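Local coordinates for protein histidinol-phosphate aminotransferase (Clostridium acetobutylicum, PDB 3FTB) that probably catalyses pyridoxal 5'-phosphate-dependent transamination, acting as a histidinol-phosphate aminotransferase of the class I and II family, at residues D30-N34 with R338-K342; R278-L283 with T348-L354; P106-Y111 with P153-N157; I35-P41 with T214-P220. All coordinates share one frame; numbering follows the deposited sequence.

How the interactions relate
The four contacts illustrate how chemistry follows position in a fold. Interaction 2 is buried helix-to-helix packing, almost wholly apolar, on one side of the mixed five-stranded sheet. Interaction 1, only partly buried, uses a strand of that sheet and touches interaction 2 through Tyr31, Phe339 and Ile341, but its other end turns polar, toward a bound phosphate. Interaction 3, also buried, joins two loops of the seven-stranded sheet and meets the same phosphate, with amide groups doing most of the work. Interaction 4, buried too, continues the chain directly from interaction 1, combines backbone and amide bonds with apolar contacts, and lies beside the second subunit and a different phosphate. Interactions 2 and 3 do not touch.

Interaction 1. Residues D30-N34 with R338-K342; sequences DYSSN and RFAIK. With PO4 (phosphate ion), chain F.
Tyr31 O is gripped from two quarters: Ala340 N donates to it at 2.9 Å, and a water donates at 2.6 Å. That water also accepts from Asn34 ND2 and Arg338 NE, tying the turn to the strand through a single molecule. The Arg338 chain leaves with CG opposite its backbone N (chi1 -172°) and bends at chi3 (74°), which carries the guanidinium alongside the turn. There NH2 makes a weak bond to Ser32 O, and Asn34 OD1 sits 3.4 Å above one face of the group, toward its rim. Arg338 NH2 donates to phosphate O4 at 2.9 Å in a nearly straight bond (161°), and NH1 to O3 more weakly. At the other end Lys342 lies over the Tyr31 ring, CE 3.8 Å from the centroid in a CH-pi contact, while NZ bonds weakly to Asp30 O; Tyr31 OH is hydrogen-bonded to Lys346 O and Asn347 OD1. Asp30 OD2 accepts from Ser32 OG and from Ser32 N (2.9 Å), the latter closing an Asx turn. Although the ion probably comes from the crystallisation medium, this arginine-lined anion site, completed by Arg324, is consistent with the substrate side of a fold-type I aminotransferase active site.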
loop_
_atom_site.group_PDB
_atom_site.type_symbol
_atom_site.label_atom_id
_atom_site.label_comp_id
_atom_site.label_asym_id
_atom_site.label_seq_id
_atom_site.Cartn_x
_atom_site.Cartn_y
_atom_site.Cartn_z
ATOM N N ASP A 30 23.943 -6.914 9.639
ATOM C CA ASP A 30 22.767 -7.785 9.714
ATOM C C ASP A 30 22.811 -8.906 8.666
ATOM O O ASP A 30 22.523 -8.687 7.488
ATOM C CB ASP A 30 21.456 -6.986 9.607
ATOM C CG ASP A 30 20.242 -7.759 10.148
ATOM O OD1 ASP A 30 19.208 -7.120 10.437
ATOM O OD2 ASP A 30 20.319 -9.003 10.291
ATOM N N TYR A 31 23.177 -10.105 9.122
ATOM C CA TYR A 31 23.250 -11.289 8.276
ATOM C C TYR A 31 21.942 -12.081 8.294
ATOM O O TYR A 31 21.840 -13.159 7.698
ATOM C CB TYR A 31 24.468 -12.147 8.656
ATOM C CG TYR A 31 25.699 -11.646 7.948
ATOM C CD1 TYR A 31 26.188 -12.290 6.816
ATOM C CD2 TYR A 31 26.330 -10.486 8.364
ATOM C CE1 TYR A 31 27.297 -11.804 6.139
ATOM C CE2 TYR A 31 27.440 -9.993 7.699
ATOM C CZ TYR A 31 27.917 -10.652 6.588
ATOM O OH TYR A 31 29.017 -10.156 5.932
ATOM N N SER A 32 20.943 -11.529 8.980
ATOM C CA SER A 32 19.578 -12.007 8.826
ATOM C C SER A 32 18.833 -11.213 7.719
ATOM O O SER A 32 17.734 -11.594 7.284
ATOM C CB SER A 32 18.835 -11.995 10.170
ATOM O OG SER A 32 18.450 -10.689 10.556
ATOM N N SER A 33 19.456 -10.135 7.239
ATOM C CA SER A 33 18.903 -9.359 6.133
ATOM C C SER A 33 19.515 -9.713 4.768
ATOM O O SER A 33 20.738 -9.713 4.592
ATOM C CB SER A 33 19.082 -7.870 6.408
ATOM O OG SER A 33 19.072 -7.142 5.195
ATOM N N ASN A 34 18.657 -10.006 3.799
ATOM C CA ASN A 34 19.117 -10.385 2.466
ATOM C C ASN A 34 18.778 -9.344 1.402
ATOM O O ASN A 34 18.184 -9.657 0.375
ATOM C CB ASN A 34 18.534 -11.739 2.057
ATOM C CG ASN A 34 18.629 -12.785 3.159
ATOM O OD1 ASN A 34 17.694 -13.553 3.364
ATOM N ND2 ASN A 34 19.756 -12.829 3.858
ATOM N N ARG A 338 20.851 -19.337 9.210
ATOM C CA ARG A 338 20.893 -18.765 7.857
ATOM C C ARG A 338 21.762 -17.510 7.841
ATOM O O ARG A 338 21.636 -16.643 8.705
ATOM C CB ARG A 338 19.483 -18.439 7.341
ATOM C CG ARG A 338 19.421 -18.024 5.867
ATOM C CD ARG A 338 18.057 -17.418 5.519
ATOM N NE ARG A 338 17.915 -16.067 6.063
ATOM C CZ ARG A 338 16.751 -15.489 6.356
ATOM N NH1 ARG A 338 15.611 -16.148 6.180
ATOM N NH2 ARG A 338 16.727 -14.246 6.836
ATOM N N PHE A 339 22.660 -17.426 6.867
ATOM C CA PHE A 339 23.524 -16.258 6.739
ATOM C C PHE A 339 23.253 -15.552 5.415
ATOM O O PHE A 339 23.056 -16.196 4.380
ATOM C CB PHE A 339 25.012 -16.646 6.792
ATOM C CG PHE A 339 25.415 -17.429 8.024
ATOM C CD1 PHE A 339 24.658 -17.374 9.200
ATOM C CD2 PHE A 339 26.581 -18.198 8.016
ATOM C CE1 PHE A 339 25.045 -18.092 10.339
ATOM C CE2 PHE A 339 26.975 -18.914 9.151
ATOM C CZ PHE A 339 26.198 -18.850 10.314
ATOM N N ALA A 340 23.270 -14.229 5.437
ATOM C CA ALA A 340 23.182 -13.477 4.193
ATOM C C ALA A 340 24.527 -13.533 3.481
ATOM O O ALA A 340 25.549 -13.821 4.091
ATOM C CB ALA A 340 22.773 -12.037 4.457
ATOM N N ILE A 341 24.514 -13.282 2.180
ATOM C CA ILE A 341 25.743 -13.174 1.411
ATOM C C ILE A 341 25.799 -11.752 0.879
ATOM O O ILE A 341 24.965 -11.362 0.065
ATOM C CB ILE A 341 25.800 -14.214 0.253
ATOM C CG1 ILE A 341 25.732 -15.632 0.823
ATOM C CG2 ILE A 341 27.070 -14.041 -0.585
ATOM C CD1 ILE A 341 25.886 -16.716 -0.209
ATOM N N LYS A 342 26.759 -10.977 1.381
ATOM C CA LYS A 342 26.915 -9.579 1.004
ATOM C C LYS A 342 28.155 -9.419 0.152
ATOM O O LYS A 342 28.573 -10.352 -0.531
ATOM C CB LYS A 342 27.042 -8.711 2.257
ATOM C CG LYS A 342 25.933 -8.961 3.254
ATOM C CD LYS A 342 26.139 -8.203 4.542
ATOM C CE LYS A 342 24.924 -8.345 5.443
ATOM N NZ LYS A 342 23.766 -7.576 4.922
HETATM P P PO4 F . 12.984 -13.983 6.511
HETATM O O1 PO4 F . 12.055 -12.820 6.236
HETATM O O2 PO4 F . 12.186 -15.161 7.022
HETATM O O3 PO4 F . 13.687 -14.366 5.231
HETATM O O4 PO4 F . 14.010 -13.571 7.544
HETATM O O HOH W 1 19.882 -14.194 6.244
#

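Interaction 2. Residues R278-L283 with T348-L354; sequences RFIEEL and TKFLRAL
Phe279 and Phe350 each carry CG trans to the main-chain N (chi1 -166° and 176°), and these torsions swing the two rings into the same layer between the helices. Phe279 CZ comes to 3.7 Å from Phe350 CD2, which lies at the edge of the Phe279 ring; the ring planes are 37° apart. Leu351 projects across the gap at about a right angle to Glu282, its CD1 resting 3.4 Å from Glu282 CB, and its CD2 lies 4.0 Å from Leu283 CD2. That same methyl, Leu283 CD2, meets Leu354 CD2 at 3.5 Å. At one end of this apolar seam Arg278 NH2 donates to Thr348 OG1 (3.1 Å), the oxygen tilted from the guanidinium plane; Glu275 forms a salt bridge with the same nitrogen, and Thr348 OG1 also bonds to Glu344 O. Over these turns the segments 278-283 and 348-354 run nearly parallel, axes 11.0 Å apart. Together they lie across the five-stranded sheet: Phe279 and Leu283 pack on Val300 of strand 299-304, and Phe350 on Ile321 and Ile323 of strand 321-325.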
loop_
_atom_site.group_PDB
_atom_site.type_symbol
_atom_site.label_atom_id
_atom_site.label_comp_id
_atom_site.label_asym_id
_atom_site.label_seq_id
_atom_site.Cartn_x
_atom_site.Cartn_y
_atom_site.Cartn_z
ATOM N N ARG A 278 32.953 -17.981 -3.233
ATOM C CA ARG A 278 34.014 -17.866 -2.238
ATOM C C ARG A 278 33.457 -18.040 -0.831
ATOM O O ARG A 278 33.955 -18.842 -0.043
ATOM C CB ARG A 278 34.708 -16.504 -2.344
ATOM C CG ARG A 278 35.985 -16.389 -1.520
ATOM C CD ARG A 278 36.445 -14.944 -1.401
ATOM N NE ARG A 278 35.562 -14.165 -0.538
ATOM C CZ ARG A 278 35.890 -13.729 0.675
ATOM N NH1 ARG A 278 37.088 -13.993 1.173
ATOM N NH2 ARG A 278 35.021 -13.023 1.392
ATOM N N PHE A 279 32.424 -17.265 -0.524
ATOM C CA PHE A 279 31.779 -17.310 0.781
ATOM C C PHE A 279 31.570 -18.761 1.240
ATOM O O PHE A 279 31.890 -19.126 2.378
ATOM C CB PHE A 279 30.443 -16.544 0.731
ATOM C CG PHE A 279 29.864 -16.245 2.085
ATOM C CD1 PHE A 279 30.554 -15.448 2.990
ATOM C CD2 PHE A 279 28.642 -16.769 2.462
ATOM C CE1 PHE A 279 30.029 -15.176 4.227
ATOM C CE2 PHE A 279 28.117 -16.502 3.708
ATOM C CZ PHE A 279 28.816 -15.702 4.591
ATOM N N ILE A 280 31.054 -19.590 0.339
ATOM C CA ILE A 280 30.741 -20.975 0.664
ATOM C C ILE A 280 31.997 -21.824 0.898
ATOM O O ILE A 280 31.958 -22.809 1.644
ATOM C CB ILE A 280 29.870 -21.626 -0.431
ATOM C CG1 ILE A 280 28.377 -21.345 -0.194
ATOM C CG2 ILE A 280 30.105 -23.131 -0.474
ATOM C CD1 ILE A 280 28.020 -19.879 0.039
ATOM N N GLU A 281 33.110 -21.454 0.268
ATOM C CA GLU A 281 34.358 -22.199 0.470
ATOM C C GLU A 281 34.946 -21.833 1.815
ATOM O O GLU A 281 35.426 -22.698 2.550
ATOM C CB GLU A 281 35.361 -21.944 -0.660
ATOM C CG GLU A 281 35.032 -22.719 -1.940
ATOM C CD GLU A 281 35.710 -22.151 -3.173
ATOM O OE1 GLU A 281 36.065 -20.951 -3.144
ATOM O OE2 GLU A 281 35.880 -22.896 -4.168
ATOM N N GLU A 282 34.887 -20.548 2.145
ATOM C CA GLU A 282 35.294 -20.091 3.464
ATOM C C GLU A 282 34.436 -20.695 4.590
ATOM O O GLU A 282 34.970 -21.079 5.637
ATOM C CB GLU A 282 35.265 -18.567 3.514
ATOM C CG GLU A 282 36.144 -17.935 2.461
ATOM C CD GLU A 282 37.544 -18.492 2.501
ATOM O OE1 GLU A 282 37.969 -19.098 1.494
ATOM O OE2 GLU A 282 38.210 -18.344 3.548
ATOM N N LEU A 283 33.120 -20.781 4.385
ATOM C CA LEU A 283 32.229 -21.359 5.397
ATOM C C LEU A 283 32.543 -22.834 5.574
ATOM O O LEU A 283 32.398 -23.387 6.667
ATOM C CB LEU A 283 30.745 -21.197 5.025
ATOM C CG LEU A 283 29.963 -19.917 5.351
ATOM C CD1 LEU A 283 28.526 -20.116 4.932
ATOM C CD2 LEU A 283 30.027 -19.536 6.832
ATOM N N THR A 348 34.160 -11.035 4.756
ATOM C CA THR A 348 35.414 -11.430 5.375
ATOM C C THR A 348 35.384 -11.055 6.855
ATOM O O THR A 348 35.861 -11.797 7.708
ATOM C CB THR A 348 36.613 -10.773 4.675
ATOM O OG1 THR A 348 36.693 -11.239 3.320
ATOM C CG2 THR A 348 37.909 -11.109 5.407
ATOM N N LYS A 349 34.795 -9.903 7.155
ATOM C CA LYS A 349 34.626 -9.480 8.539
ATOM C C LYS A 349 33.757 -10.495 9.275
ATOM O O LYS A 349 34.117 -10.986 10.346
ATOM C CB LYS A 349 33.974 -8.099 8.591
ATOM C CG LYS A 349 34.225 -7.355 9.889
ATOM C CD LYS A 349 33.238 -6.221 10.084
ATOM C CE LYS A 349 33.659 -5.325 11.240
ATOM N NZ LYS A 349 35.045 -4.783 11.074
ATOM N N PHE A 350 32.605 -10.799 8.688
ATOM C CA PHE A 350 31.696 -11.822 9.203
ATOM C C PHE A 350 32.399 -13.146 9.569
ATOM O O PHE A 350 32.251 -13.661 10.687
ATOM C CB PHE A 350 30.594 -12.085 8.170
ATOM C CG PHE A 350 29.662 -13.189 8.555
ATOM C CD1 PHE A 350 28.704 -12.991 9.549
ATOM C CD2 PHE A 350 29.743 -14.430 7.934
ATOM C CE1 PHE A 350 27.840 -14.009 9.915
ATOM C CE2 PHE A 350 28.880 -15.459 8.295
ATOM C CZ PHE A 350 27.928 -15.245 9.289
ATOM N N LEU A 351 33.151 -13.686 8.609
ATOM C CA LEU A 351 33.841 -14.964 8.754
ATOM C C LEU A 351 34.902 -14.898 9.842
ATOM O O LEU A 351 35.099 -15.863 10.589
ATOM C CB LEU A 351 34.497 -15.368 7.426
ATOM C CG LEU A 351 33.634 -15.884 6.267
ATOM C CD1 LEU A 351 34.295 -15.591 4.929
ATOM C CD2 LEU A 351 33.349 -17.382 6.418
ATOM N N ARG A 352 35.594 -13.764 9.924
ATOM C CA ARG A 352 36.630 -13.597 10.929
ATOM C C ARG A 352 36.069 -13.543 12.341
ATOM O O ARG A 352 36.813 -13.643 13.303
ATOM C CB ARG A 352 37.494 -12.379 10.623
ATOM C CG ARG A 352 38.230 -12.522 9.297
ATOM C CD ARG A 352 39.102 -11.317 8.993
ATOM N NE ARG A 352 38.372 -10.064 9.167
ATOM C CZ ARG A 352 38.838 -8.870 8.813
ATOM N NH1 ARG A 352 40.038 -8.765 8.256
ATOM N NH2 ARG A 352 38.103 -7.784 9.015
ATOM N N ALA A 353 34.753 -13.397 12.459
ATOM C CA ALA A 353 34.089 -13.508 13.751
ATOM C C ALA A 353 33.711 -14.968 14.004
ATOM O O ALA A 353 33.820 -15.463 15.131
ATOM C CB ALA A 353 32.861 -12.626 13.791
ATOM N N LEU A 354 33.261 -15.644 12.946
ATOM C CA LEU A 354 32.921 -17.064 13.000
ATOM C C LEU A 354 34.135 -17.858 13.429
ATOM O O LEU A 354 34.031 -18.838 14.161
ATOM C CB LEU A 354 32.479 -17.558 11.624
ATOM C CG LEU A 354 30.992 -17.803 11.384
ATOM C CD1 LEU A 354 30.145 -16.672 11.944
ATOM C CD2 LEU A 354 30.732 -17.976 9.910
#

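Interaction 3. Residues P106-Y111 with P153-N157; sequences PSYAEY and PNNPN. With PO4 (phosphate ion), chain F.
Asn154 meets the carbonyl of Pro106 with its amide: ND2 donates to Pro106 O at 2.8 Å, approaching from 37° above the carbonyl plane, although Pro106 O itself lies close to the amide plane. The same nitrogen, Asn154 ND2, donates to Asn157 OD1 (3.3 Å), a second bond that fixes the rotation of the amide. Asn154 OD1 lies 3.6 Å from Ser107 CB and accepts from a water, which donates in turn to Tyr111 OH and accepts from Asn155 N; Tyr111 OH is bonded to Asp183 as well. Next along the chain, Asn155 O takes a CA-H...O contact from Ser107 CA at 3.2 Å. The side chain of Asn155, with CG opposite its own N (chi1 164°), crosses the Tyr108 side chain at a slant: ND2 comes to 3.3 Å from Tyr108 CD1, amide and ring planes 40° apart. Asn155 ND2 also makes a weak bond to phosphate O3 (2.7 Å), while the ion's O1 approaches the ring edge at Tyr108 CE1. Arg338 donates weakly to the OD1 of this asparagine. Pro156, after a cis peptide bond, lays CD against Pro106 CB at 3.9 Å; the peptide before Pro106 is cis too. These loops follow strands 100-105 and 147-151, parallel neighbours in the seven-stranded sheet; the first leads into helix 110-117, and Pro156 and Asn157 lean on Leu301 of strand 299-304.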
loop_
_atom_site.group_PDB
_atom_site.type_symbol
_atom_site.label_atom_id
_atom_site.label_comp_id
_atom_site.label_asym_id
_atom_site.label_seq_id
_atom_site.Cartn_x
_atom_site.Cartn_y
_atom_site.Cartn_z
ATOM N N PRO A 106 10.715 -26.805 4.813
ATOM C CA PRO A 106 10.859 -25.414 5.275
ATOM C C PRO A 106 10.523 -24.393 4.184
ATOM O O PRO A 106 10.690 -24.698 2.990
ATOM C CB PRO A 106 12.350 -25.315 5.629
ATOM C CG PRO A 106 12.786 -26.697 5.853
ATOM C CD PRO A 106 11.962 -27.571 4.985
ATOM N N SER A 107 10.036 -23.218 4.580
ATOM C CA SER A 107 9.832 -22.120 3.640
ATOM C C SER A 107 9.573 -20.793 4.358
ATOM O O SER A 107 9.415 -20.752 5.571
ATOM C CB SER A 107 8.666 -22.427 2.701
ATOM O OG SER A 107 7.457 -22.506 3.441
ATOM N N TYR A 108 9.537 -19.713 3.593
ATOM C CA TYR A 108 9.256 -18.380 4.121
ATOM C C TYR A 108 7.982 -18.377 4.968
ATOM O O TYR A 108 6.898 -18.745 4.488
ATOM C CB TYR A 108 9.139 -17.426 2.944
ATOM C CG TYR A 108 8.995 -15.965 3.271
ATOM C CD1 TYR A 108 9.883 -15.331 4.115
ATOM C CD2 TYR A 108 7.979 -15.203 2.687
ATOM C CE1 TYR A 108 9.752 -13.977 4.404
ATOM C CE2 TYR A 108 7.849 -13.845 2.959
ATOM C CZ TYR A 108 8.737 -13.238 3.819
ATOM O OH TYR A 108 8.602 -11.891 4.091
ATOM N N ALA A 109 8.128 -17.965 6.226
ATOM C CA ALA A 109 7.048 -17.980 7.217
ATOM C C ALA A 109 5.711 -17.456 6.698
ATOM O O ALA A 109 4.665 -17.994 7.048
ATOM C CB ALA A 109 7.459 -17.201 8.450
ATOM N N GLU A 110 5.757 -16.408 5.876
ATOM C CA GLU A 110 4.550 -15.740 5.372
ATOM C C GLU A 110 3.558 -16.620 4.578
ATOM O O GLU A 110 2.369 -16.297 4.503
ATOM C CB GLU A 110 4.912 -14.477 4.566
ATOM C CG GLU A 110 3.799 -14.034 3.589
ATOM C CD GLU A 110 3.904 -12.580 3.106
ATOM O OE1 GLU A 110 4.982 -12.184 2.614
ATOM O OE2 GLU A 110 2.894 -11.839 3.195
ATOM N N TYR A 111 4.015 -17.718 3.981
ATOM C CA TYR A 111 3.060 -18.561 3.263
ATOM C C TYR A 111 1.964 -19.048 4.221
ATOM O O TYR A 111 0.782 -18.828 3.968
ATOM C CB TYR A 111 3.724 -19.745 2.545
ATOM C CG TYR A 111 4.901 -19.399 1.656
ATOM C CD1 TYR A 111 5.064 -18.117 1.146
ATOM C CD2 TYR A 111 5.836 -20.363 1.308
ATOM C CE1 TYR A 111 6.138 -17.796 0.330
ATOM C CE2 TYR A 111 6.923 -20.050 0.490
ATOM C CZ TYR A 111 7.063 -18.761 0.005
ATOM O OH TYR A 111 8.130 -18.440 -0.806
ATOM N N PRO A 153 14.178 -19.158 -5.913
ATOM C CA PRO A 153 14.666 -20.197 -5.000
ATOM C C PRO A 153 14.027 -20.101 -3.616
ATOM O O PRO A 153 13.540 -19.049 -3.230
ATOM C CB PRO A 153 16.181 -19.914 -4.897
ATOM C CG PRO A 153 16.411 -18.616 -5.575
ATOM C CD PRO A 153 15.113 -18.025 -5.986
ATOM N N ASN A 154 14.037 -21.196 -2.874
ATOM C CA ASN A 154 13.404 -21.215 -1.557
ATOM C C ASN A 154 14.249 -20.716 -0.376
ATOM O O ASN A 154 15.376 -21.153 -0.170
ATOM C CB ASN A 154 12.873 -22.611 -1.244
ATOM C CG ASN A 154 11.884 -22.611 -0.096
ATOM O OD1 ASN A 154 10.887 -21.889 -0.116
ATOM N ND2 ASN A 154 12.147 -23.442 0.902
ATOM N N ASN A 155 13.670 -19.791 0.383
ATOM C CA ASN A 155 14.177 -19.352 1.672
ATOM C C ASN A 155 13.731 -20.370 2.741
ATOM O O ASN A 155 12.534 -20.600 2.903
ATOM C CB ASN A 155 13.581 -17.967 1.943
ATOM C CG ASN A 155 13.707 -17.529 3.406
ATOM O OD1 ASN A 155 14.467 -18.100 4.182
ATOM N ND2 ASN A 155 12.959 -16.493 3.773
ATOM N N PRO A 156 14.670 -20.959 3.512
ATOM C CA PRO A 156 16.074 -20.645 3.822
ATOM C C PRO A 156 17.164 -21.404 3.059
ATOM O O PRO A 156 18.328 -21.042 3.215
ATOM C CB PRO A 156 16.191 -21.075 5.291
ATOM C CG PRO A 156 15.004 -22.074 5.527
ATOM C CD PRO A 156 14.225 -22.160 4.242
ATOM N N ASN A 157 16.834 -22.440 2.294
ATOM C CA ASN A 157 17.881 -23.309 1.774
ATOM C C ASN A 157 18.385 -22.915 0.401
ATOM O O ASN A 157 19.306 -23.547 -0.121
ATOM C CB ASN A 157 17.429 -24.768 1.767
ATOM C CG ASN A 157 16.322 -25.031 0.772
ATOM O OD1 ASN A 157 15.241 -24.458 0.858
ATOM N ND2 ASN A 157 16.585 -25.916 -0.172
HETATM P P PO4 F . 12.984 -13.983 6.511
HETATM O O1 PO4 F . 12.055 -12.820 6.236
HETATM O O2 PO4 F . 12.186 -15.161 7.022
HETATM O O3 PO4 F . 13.687 -14.366 5.231
HETATM O O4 PO4 F . 14.010 -13.571 7.544
HETATM O O HOH W 2 10.575 -18.874 0.467
#

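Interaction 4. Residues I35-P41 with T214-P220; sequences INPLGIP and TKFFAMP. With PO4 (phosphate ion), chain E.
Ile35 and Lys215 cross at about a right angle, and the crossing is tight, with Ile35 CD1 only 3.4 Å from Lys215 CD. Ile35 CG2, the other branch, is pressed on Ala218 CA at 3.5 Å. Asn36, with CG trans to the backbone N (chi1 -168°), sends ND2 to Phe216 O (3.0 Å), tilted out of the amide plane, while OD1 accepts from Leu38 N (2.8 Å) in an Asx turn. Asn36 N donates to Lys215 O at 3.2 Å; Ala218 N, closing a type I turn, reaches that oxygen from its opposite face. The thioether of Met219 reaches toward the Pro41 ring, SD 4.1 Å from Pro41 CD, and Pro41 CG stands at the edge of the Phe217 ring. Thr214 OG1 holds a phosphate through O2 at 2.7 Å, and Lys215 NZ is bonded to Tyr58 of the second subunit. The loop 35-41 runs from strand 29-30 to helix 42-45, with Asn36, Pro37 and Leu38 packed on helix 262-285, whereas 214-220 links antiparallel strands 207-212 and 225-229.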
loop_
_atom_site.group_PDB
_atom_site.type_symbol
_atom_site.label_atom_id
_atom_site.label_comp_id
_atom_site.label_asym_id
_atom_site.label_seq_id
_atom_site.Cartn_x
_atom_site.Cartn_y
_atom_site.Cartn_z
ATOM N N ILE A 35 19.155 -8.099 1.651
ATOM C CA ILE A 35 18.999 -7.056 0.652
ATOM C C ILE A 35 20.323 -6.917 -0.076
ATOM O O ILE A 35 21.380 -7.142 0.510
ATOM C CB ILE A 35 18.603 -5.699 1.279
ATOM C CG1 ILE A 35 17.353 -5.857 2.162
ATOM C CG2 ILE A 35 18.400 -4.616 0.188
ATOM C CD1 ILE A 35 16.112 -6.417 1.436
ATOM N N ASN A 36 20.248 -6.566 -1.357
ATOM C CA ASN A 36 21.417 -6.371 -2.211
ATOM C C ASN A 36 22.352 -5.315 -1.630
ATOM O O ASN A 36 21.924 -4.209 -1.310
ATOM C CB ASN A 36 20.945 -5.970 -3.619
ATOM C CG ASN A 36 22.049 -6.017 -4.661
ATOM O OD1 ASN A 36 23.157 -5.526 -4.441
ATOM N ND2 ASN A 36 21.733 -6.584 -5.823
ATOM N N PRO A 37 23.642 -5.654 -1.497
ATOM C CA PRO A 37 24.663 -4.807 -0.882
ATOM C C PRO A 37 25.145 -3.710 -1.831
ATOM O O PRO A 37 25.662 -2.683 -1.386
ATOM C CB PRO A 37 25.786 -5.811 -0.636
ATOM C CG PRO A 37 25.743 -6.601 -1.871
ATOM C CD PRO A 37 24.255 -6.885 -2.018
ATOM N N LEU A 38 24.977 -3.934 -3.130
ATOM C CA LEU A 38 25.429 -2.987 -4.143
ATOM C C LEU A 38 24.541 -1.748 -4.224
ATOM O O LEU A 38 24.644 -0.961 -5.167
ATOM C CB LEU A 38 25.535 -3.681 -5.498
ATOM C CG LEU A 38 26.722 -4.644 -5.486
ATOM C CD1 LEU A 38 26.467 -5.888 -6.328
ATOM C CD2 LEU A 38 27.983 -3.916 -5.928
ATOM N N GLY A 39 23.674 -1.591 -3.223
ATOM C CA GLY A 39 22.873 -0.393 -3.046
ATOM C C GLY A 39 21.795 -0.109 -4.075
ATOM O O GLY A 39 21.541 -0.907 -4.976
ATOM N N ILE A 40 21.170 1.058 -3.920
ATOM C CA ILE A 40 20.084 1.533 -4.775
ATOM C C ILE A 40 20.568 1.788 -6.199
ATOM O O ILE A 40 21.612 2.407 -6.391
ATOM C CB ILE A 40 19.499 2.842 -4.190
ATOM C CG1 ILE A 40 19.030 2.613 -2.744
ATOM C CG2 ILE A 40 18.383 3.394 -5.073
ATOM C CD1 ILE A 40 18.877 3.891 -1.921
ATOM N N PRO A 41 19.814 1.303 -7.201
ATOM C CA PRO A 41 20.179 1.524 -8.607
ATOM C C PRO A 41 20.438 2.997 -8.908
ATOM O O PRO A 41 19.685 3.889 -8.490
ATOM C CB PRO A 41 18.946 1.038 -9.373
ATOM C CG PRO A 41 18.358 0.011 -8.491
ATOM C CD PRO A 41 18.597 0.485 -7.076
ATOM N N THR A 214 12.249 -5.732 -4.210
ATOM C CA THR A 214 12.621 -5.487 -2.816
ATOM C C THR A 214 13.981 -6.042 -2.411
ATOM O O THR A 214 14.720 -5.401 -1.683
ATOM C CB THR A 214 11.568 -6.082 -1.879
ATOM O OG1 THR A 214 10.262 -5.732 -2.358
ATOM C CG2 THR A 214 11.760 -5.564 -0.470
ATOM N N LYS A 215 14.308 -7.240 -2.879
ATOM C CA LYS A 215 15.557 -7.867 -2.495
ATOM C C LYS A 215 16.653 -7.519 -3.494
ATOM O O LYS A 215 17.632 -6.860 -3.141
ATOM C CB LYS A 215 15.384 -9.390 -2.377
ATOM C CG LYS A 215 14.463 -9.843 -1.243
ATOM C CD LYS A 215 14.945 -9.336 0.113
ATOM C CE LYS A 215 14.244 -10.039 1.278
ATOM N NZ LYS A 215 12.828 -9.606 1.439
ATOM N N PHE A 216 16.466 -7.941 -4.742
ATOM C CA PHE A 216 17.486 -7.793 -5.781
ATOM C C PHE A 216 17.804 -6.351 -6.197
ATOM O O PHE A 216 18.932 -6.055 -6.617
ATOM C CB PHE A 216 17.106 -8.609 -7.014
ATOM C CG PHE A 216 18.188 -8.670 -8.057
ATOM C CD1 PHE A 216 19.372 -9.345 -7.814
ATOM C CD2 PHE A 216 18.014 -8.061 -9.290
ATOM C CE1 PHE A 216 20.365 -9.405 -8.781
ATOM C CE2 PHE A 216 18.997 -8.119 -10.249
ATOM C CZ PHE A 216 20.173 -8.791 -9.996
ATOM N N PHE A 217 16.816 -5.464 -6.091
ATOM C CA PHE A 217 16.986 -4.070 -6.502
ATOM C C PHE A 217 17.218 -3.146 -5.317
ATOM O O PHE A 217 17.232 -1.917 -5.472
ATOM C CB PHE A 217 15.790 -3.584 -7.346
ATOM C CG PHE A 217 15.787 -4.124 -8.753
ATOM C CD1 PHE A 217 15.035 -5.241 -9.079
ATOM C CD2 PHE A 217 16.559 -3.531 -9.739
ATOM C CE1 PHE A 217 15.040 -5.757 -10.364
ATOM C CE2 PHE A 217 16.575 -4.038 -11.025
ATOM C CZ PHE A 217 15.810 -5.162 -11.339
ATOM N N ALA A 218 17.396 -3.754 -4.144
ATOM C CA ALA A 218 17.850 -3.070 -2.929
ATOM C C ALA A 218 16.896 -2.007 -2.386
ATOM O O ALA A 218 17.300 -1.175 -1.551
ATOM C CB ALA A 218 19.251 -2.470 -3.134
ATOM N N MET A 219 15.639 -2.041 -2.833
ATOM C CA MET A 219 14.679 -0.991 -2.484
ATOM C C MET A 219 13.455 -1.497 -1.693
ATOM O O MET A 219 12.340 -1.474 -2.213
ATOM C CB MET A 219 14.232 -0.226 -3.754
ATOM C CG MET A 219 15.334 0.641 -4.419
ATOM S SD MET A 219 14.873 1.630 -5.896
ATOM C CE MET A 219 14.380 0.319 -7.012
ATOM N N PRO A 220 13.656 -1.954 -0.434
ATOM C CA PRO A 220 12.487 -2.378 0.358
ATOM C C PRO A 220 11.546 -1.249 0.821
ATOM O O PRO A 220 10.343 -1.487 0.957
ATOM C CB PRO A 220 13.121 -3.083 1.572
ATOM C CG PRO A 220 14.534 -2.580 1.612
ATOM C CD PRO A 220 14.911 -2.435 0.173
HETATM P P PO4 E . 8.320 -7.440 0.282
HETATM O O1 PO4 E . 6.891 -7.096 0.614
HETATM O O2 PO4 E . 8.508 -7.480 -1.206
HETATM O O3 PO4 E . 9.263 -6.398 0.826
HETATM O O4 PO4 E . 8.624 -8.802 0.850
#